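Local coordinates for protein superoxide dismutase [Ni] (Streptomyces coelicolor, PDB 1T6U) that uses a nickel cofactor to catalyse the dismutation of superoxide into hydrogen peroxide and molecular oxygen, working as a hollow hexamer, at residues R47-K52 with A87-K92; P66-E69 with E73-Q76. The protein carries 1 engineered substitution. All blocks are in the same frame, centred on the assembly; numbering follows the deposited sequence.

Both contacts involve helix 74-89: its C-terminal end meets the middle of helix 34-62 in contact 1, and its start meets the short helix 65-70 in contact 2. Along the chain the order is 47-52, 66-69, 73-76 and 87-92, so the turn of contact 2 falls between the two halves of contact 1. Their centres lie 24 Å apart, on opposite sides of the chain's centre, and the nearest atoms stay about 12 Å from each other. Contact 1 joins two antiparallel helices of the bundle, whereas contact 2 packs the connection between them. Both also touch the second subunit, so the two ends of helix 74-89 lie at an interface of the hexamer.

Contact 1: residues R47-K52 with A87-K92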
loop_
_atom_site.group_PDB
_atom_site.type_symbol
_atom_site.label_atom_id
_atom_site.label_comp_id
_atom_site.label_asym_id
_atom_site.label_seq_id
_atom_site.Cartn_x
_atom_site.Cartn_y
_atom_site.Cartn_z
ATOM N N ARG A 47 -8.825 1.886 9.168
ATOM C CA ARG A 47 -8.440 1.117 10.352
ATOM C C ARG A 47 -9.244 -0.170 10.454
ATOM O O ARG A 47 -8.710 -1.199 10.851
ATOM C CB ARG A 47 -8.556 1.981 11.611
ATOM C CG ARG A 47 -7.912 3.329 11.586
ATOM C CD ARG A 47 -6.617 3.479 10.824
ATOM N NE ARG A 47 -5.485 2.767 11.389
ATOM C CZ ARG A 47 -4.217 2.983 11.065
ATOM N NH1 ARG A 47 -3.862 3.900 10.172
ATOM N NH2 ARG A 47 -3.245 2.278 11.645
ATOM N N ALA A 48 -10.527 -0.096 10.057
ATOM C CA ALA A 48 -11.391 -1.277 10.079
ATOM C C ALA A 48 -10.839 -2.334 9.123
ATOM O O ALA A 48 -10.821 -3.521 9.435
ATOM C CB ALA A 48 -12.801 -0.905 9.731
ATOM N N GLU A 49 -10.400 -1.909 7.940
ATOM C CA GLU A 49 -9.786 -2.842 7.001
ATOM C C GLU A 49 -8.536 -3.509 7.566
ATOM O O GLU A 49 -8.360 -4.705 7.385
ATOM C CB GLU A 49 -9.441 -2.099 5.695
ATOM C CG GLU A 49 -8.807 -2.982 4.620
ATOM C CD GLU A 49 -9.737 -4.012 4.022
ATOM O OE1 GLU A 49 -10.931 -4.158 4.377
ATOM O OE2 GLU A 49 -9.214 -4.720 3.112
ATOM N N LEU A 50 -7.705 -2.746 8.263
ATOM C CA LEU A 50 -6.527 -3.307 8.897
ATOM C C LEU A 50 -6.935 -4.341 9.964
ATOM O O LEU A 50 -6.341 -5.426 10.092
ATOM C CB LEU A 50 -5.693 -2.211 9.526
ATOM C CG LEU A 50 -4.871 -1.359 8.592
ATOM C CD1 LEU A 50 -4.289 -0.164 9.312
ATOM C CD2 LEU A 50 -3.747 -2.212 7.963
ATOM N N ALA A 51 -7.960 -4.017 10.743
ATOM C CA ALA A 51 -8.463 -4.956 11.753
ATOM C C ALA A 51 -8.923 -6.250 11.106
ATOM O O ALA A 51 -8.661 -7.341 11.618
ATOM C CB ALA A 51 -9.582 -4.335 12.575
ATOM N N LYS A 52 -9.608 -6.165 9.961
ATOM C CA LYS A 52 -10.016 -7.365 9.255
ATOM C C LYS A 52 -8.820 -8.210 8.828
ATOM O O LYS A 52 -8.835 -9.449 8.983
ATOM C CB LYS A 52 -10.870 -6.997 8.050
ATOM C CG LYS A 52 -12.272 -6.502 8.381
ATOM C CD LYS A 52 -13.084 -6.179 7.127
ATOM C CE LYS A 52 -13.787 -7.379 6.558
ATOM N NZ LYS A 52 -14.334 -7.089 5.191
ATOM N N ALA A 87 -19.674 -4.148 9.421
ATOM C CA ALA A 87 -20.788 -3.335 9.922
ATOM C C ALA A 87 -20.291 -2.056 10.571
ATOM O O ALA A 87 -20.924 -1.001 10.439
ATOM C CB ALA A 87 -21.625 -4.128 10.905
ATOM N N ALA A 88 -19.159 -2.112 11.263
ATOM C CA ALA A 88 -18.569 -0.898 11.854
ATOM C C ALA A 88 -18.099 0.056 10.775
ATOM O O ALA A 88 -18.247 1.276 10.870
ATOM C CB ALA A 88 -17.423 -1.253 12.794
ATOM N N LYS A 89 -17.497 -0.437 9.704
ATOM C CA LYS A 89 -17.212 0.425 8.539
ATOM C C LYS A 89 -18.446 1.191 8.108
ATOM O O LYS A 89 -18.349 2.392 7.839
ATOM C CB LYS A 89 -16.706 -0.327 7.283
ATOM C CG LYS A 89 -15.284 -0.853 7.381
ATOM C CD LYS A 89 -14.959 -1.552 6.056
ATOM C CE LYS A 89 -13.537 -2.121 6.009
ATOM N NZ LYS A 89 -13.223 -2.725 4.677
ATOM N N GLY A 90 -19.576 0.522 8.021
ATOM C CA GLY A 90 -20.790 1.113 7.542
ATOM C C GLY A 90 -21.492 2.067 8.485
ATOM O O GLY A 90 -22.481 2.666 8.059
ATOM N N SER A 91 -21.058 2.191 9.726
ATOM C CA SER A 91 -21.724 2.871 10.802
ATOM C C SER A 91 -20.875 3.916 11.507
ATOM O O SER A 91 -19.683 3.797 11.645
ATOM C CB SER A 91 -22.213 1.855 11.852
ATOM O OG SER A 91 -22.995 2.475 12.863
ATOM N N LYS A 92 -21.592 4.957 11.980
ATOM C CA LYS A 92 -21.065 5.973 12.875
ATOM C C LYS A 92 -21.270 5.587 14.344
ATOM O O LYS A 92 -20.704 6.241 15.233
ATOM C CB LYS A 92 -21.710 7.326 12.576
ATOM C CG LYS A 92 -21.355 7.868 11.193
ATOM C CD LYS A 92 -22.231 9.027 10.732
ATOM C CE LYS A 92 -22.392 10.121 11.732
ATOM N NZ LYS A 92 -23.401 11.130 11.343
#
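Lys89 reaches from helix 74-89 across Ala48 to the carboxylate of Glu49 on helix 34-62. Its CB directs the chain toward the neighbouring helix, at the level where the Ala48 and Lys89 CA atoms are 6.3 Å apart. CG presses against the methyl group of Ala48, with Lys89 CG and Ala48 CB separated by a tight 3.4 Å. CD continues the extended chain past this methyl. Lys89 CE then comes to 3.7 Å from Glu49 N and, on another flank, 4.2 Å from Lys52 CD. NZ ends the path in a salt bridge, 2.7 Å between Lys89 NZ and Glu49 OE1, approaching the oxygen on its anti side and 31° out of the carboxylate plane. Glu49 can present this oxygen because its CG stands anti to the backbone N (chi1 -179°) and its chain bends at chi2.

The two helices run antiparallel in the four-helix bundle, and small Ala48 gives the lysine chain its close passage; Val21 of helix 12-30 and Met85 also touch this alanine. Lys52 NZ lies 4.5 Å from Lys89 NZ, but both ammonium groups form salt bridges with Asp3 of the second subunit, next in sequence to the nickel ligand Cys2, and Lys52 has another with Asp61 of that subunit. With Lys89 cut back to an alanine, Glu49 would probably lose this cationic mate and a gap would probably open beside the methyl of Ala48.

Contact 2: residues P66-E69 with E73-Q76; sequences PHFE and ELHQ
Phe68 and His75 form an offset stack where the short helix 65-70 is followed by helix 74-89. Their ring centroids are 4.0 Å apart and the planes are inclined at 29°; CE1 of His75 lies over the centre of one phenylalanine face. The CB of Phe68 leaves to one side of the contact, and with CG anti to the carbonyl carbon (chi1 -61°) the ring is brought up to the histidine. Leu74 adds an aliphatic contact, its CD2 approaching CE2 of Phe68 at 3.8 Å. Trp59 meets both stacked rings at steep angles, and Phe63 touches Phe68 and Leu74, making this the compact side of the connection between the two helices.

The opposite character appears at Glu69 and Glu73, which are exposed at the surface, while the ring of His67 turns away from helix 74-89. The packed side borders the second subunit: Phe68 packs on Asn79 of that chain, and the two His75 residues touch across the interface.

His75 uses both ring nitrogens, with ND1 bonded to Trp59 NE1 and NE2 to Gln76 OE1 of the second subunit; the reciprocal bond joins Gln76 OE1 here to His75 NE2 of that subunit. Since the indole NE1 can only donate and the amide oxygen only accept, this pattern is consistent with a neutral imidazole protonated at NE2, its ring rotation fixed by two polar bonds while the ring stays stacked against Phe68.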
loop_
_atom_site.group_PDB
_atom_site.type_symbol
_atom_site.label_atom_id
_atom_site.label_comp_id
_atom_site.label_asym_id
_atom_site.label_seq_id
_atom_site.Cartn_x
_atom_site.Cartn_y
_atom_site.Cartn_z
ATOM N N PRO A 66 -6.012 -28.751 15.188
ATOM C CA PRO A 66 -6.373 -29.141 16.554
ATOM C C PRO A 66 -7.171 -28.080 17.274
ATOM O O PRO A 66 -8.033 -28.408 18.094
ATOM C CB PRO A 66 -4.995 -29.304 17.223
ATOM C CG PRO A 66 -4.067 -29.572 16.083
ATOM C CD PRO A 66 -4.567 -28.725 14.953
ATOM N N HIS A 67 -6.868 -26.817 16.942
ATOM C CA HIS A 67 -7.635 -25.728 17.537
ATOM C C HIS A 67 -9.071 -25.733 17.023
ATOM O O HIS A 67 -10.038 -25.525 17.776
ATOM C CB HIS A 67 -6.917 -24.406 17.233
ATOM C CG HIS A 67 -5.495 -24.254 17.644
ATOM N ND1 HIS A 67 -4.553 -23.638 16.861
ATOM C CD2 HIS A 67 -4.808 -24.644 18.749
ATOM C CE1 HIS A 67 -3.386 -23.632 17.435
ATOM N NE2 HIS A 67 -3.511 -24.257 18.610
ATOM N N PHE A 68 -9.285 -25.977 15.717
ATOM C CA PHE A 68 -10.617 -26.015 15.120
ATOM C C PHE A 68 -11.406 -27.205 15.651
ATOM O O PHE A 68 -12.626 -27.105 15.749
ATOM C CB PHE A 68 -10.574 -26.007 13.585
ATOM C CG PHE A 68 -9.906 -24.744 13.076
ATOM C CD1 PHE A 68 -8.843 -24.838 12.224
ATOM C CD2 PHE A 68 -10.325 -23.483 13.459
ATOM C CE1 PHE A 68 -8.180 -23.744 11.714
ATOM C CE2 PHE A 68 -9.642 -22.379 12.966
ATOM C CZ PHE A 68 -8.555 -22.494 12.135
ATOM N N GLU A 69 -10.742 -28.294 16.003
ATOM C CA GLU A 69 -11.448 -29.424 16.627
ATOM C C GLU A 69 -11.836 -29.094 18.073
ATOM O O GLU A 69 -12.975 -29.381 18.497
ATOM C CB GLU A 69 -10.572 -30.671 16.490
ATOM C CG GLU A 69 -11.382 -31.954 16.347
ATOM C CD GLU A 69 -10.715 -33.243 16.732
ATOM O OE1 GLU A 69 -11.285 -33.968 17.596
ATOM O OE2 GLU A 69 -9.639 -33.606 16.188
ATOM N N GLU A 73 -16.608 -23.778 17.300
ATOM C CA GLU A 73 -17.255 -22.499 17.051
ATOM C C GLU A 73 -16.316 -21.461 16.487
ATOM O O GLU A 73 -16.794 -20.391 16.111
ATOM C CB GLU A 73 -17.799 -21.948 18.385
ATOM C CG GLU A 73 -16.718 -21.349 19.280
ATOM C CD GLU A 73 -16.046 -22.259 20.281
ATOM O OE1 GLU A 73 -15.893 -23.479 20.017
ATOM O OE2 GLU A 73 -15.673 -21.689 21.342
ATOM N N LEU A 74 -15.033 -21.708 16.422
ATOM C CA LEU A 74 -14.020 -20.720 16.076
ATOM C C LEU A 74 -14.110 -20.230 14.649
ATOM O O LEU A 74 -14.017 -19.040 14.364
ATOM C CB LEU A 74 -12.629 -21.321 16.358
ATOM C CG LEU A 74 -11.481 -20.342 16.087
ATOM C CD1 LEU A 74 -11.645 -18.997 16.808
ATOM C CD2 LEU A 74 -10.137 -20.958 16.473
ATOM N N HIS A 75 -14.352 -21.149 13.708
ATOM C CA HIS A 75 -14.555 -20.700 12.333
ATOM C C HIS A 75 -15.661 -19.667 12.205
ATOM O O HIS A 75 -15.472 -18.626 11.577
ATOM C CB HIS A 75 -14.895 -21.893 11.416
ATOM C CG HIS A 75 -13.773 -22.789 11.064
ATOM N ND1 HIS A 75 -12.479 -22.363 10.910
ATOM C CD2 HIS A 75 -13.746 -24.111 10.803
ATOM C CE1 HIS A 75 -11.703 -23.408 10.574
ATOM N NE2 HIS A 75 -12.468 -24.485 10.510
ATOM N N GLN A 76 -16.830 -19.970 12.768
ATOM C CA GLN A 76 -17.976 -19.051 12.713
ATOM C C GLN A 76 -17.711 -17.801 13.515
ATOM O O GLN A 76 -18.172 -16.710 13.103
ATOM C CB GLN A 76 -19.260 -19.715 13.196
ATOM C CG GLN A 76 -20.493 -18.866 12.946
ATOM C CD GLN A 76 -20.827 -18.684 11.492
ATOM O OE1 GLN A 76 -20.912 -19.641 10.722
ATOM N NE2 GLN A 76 -21.024 -17.437 11.065
#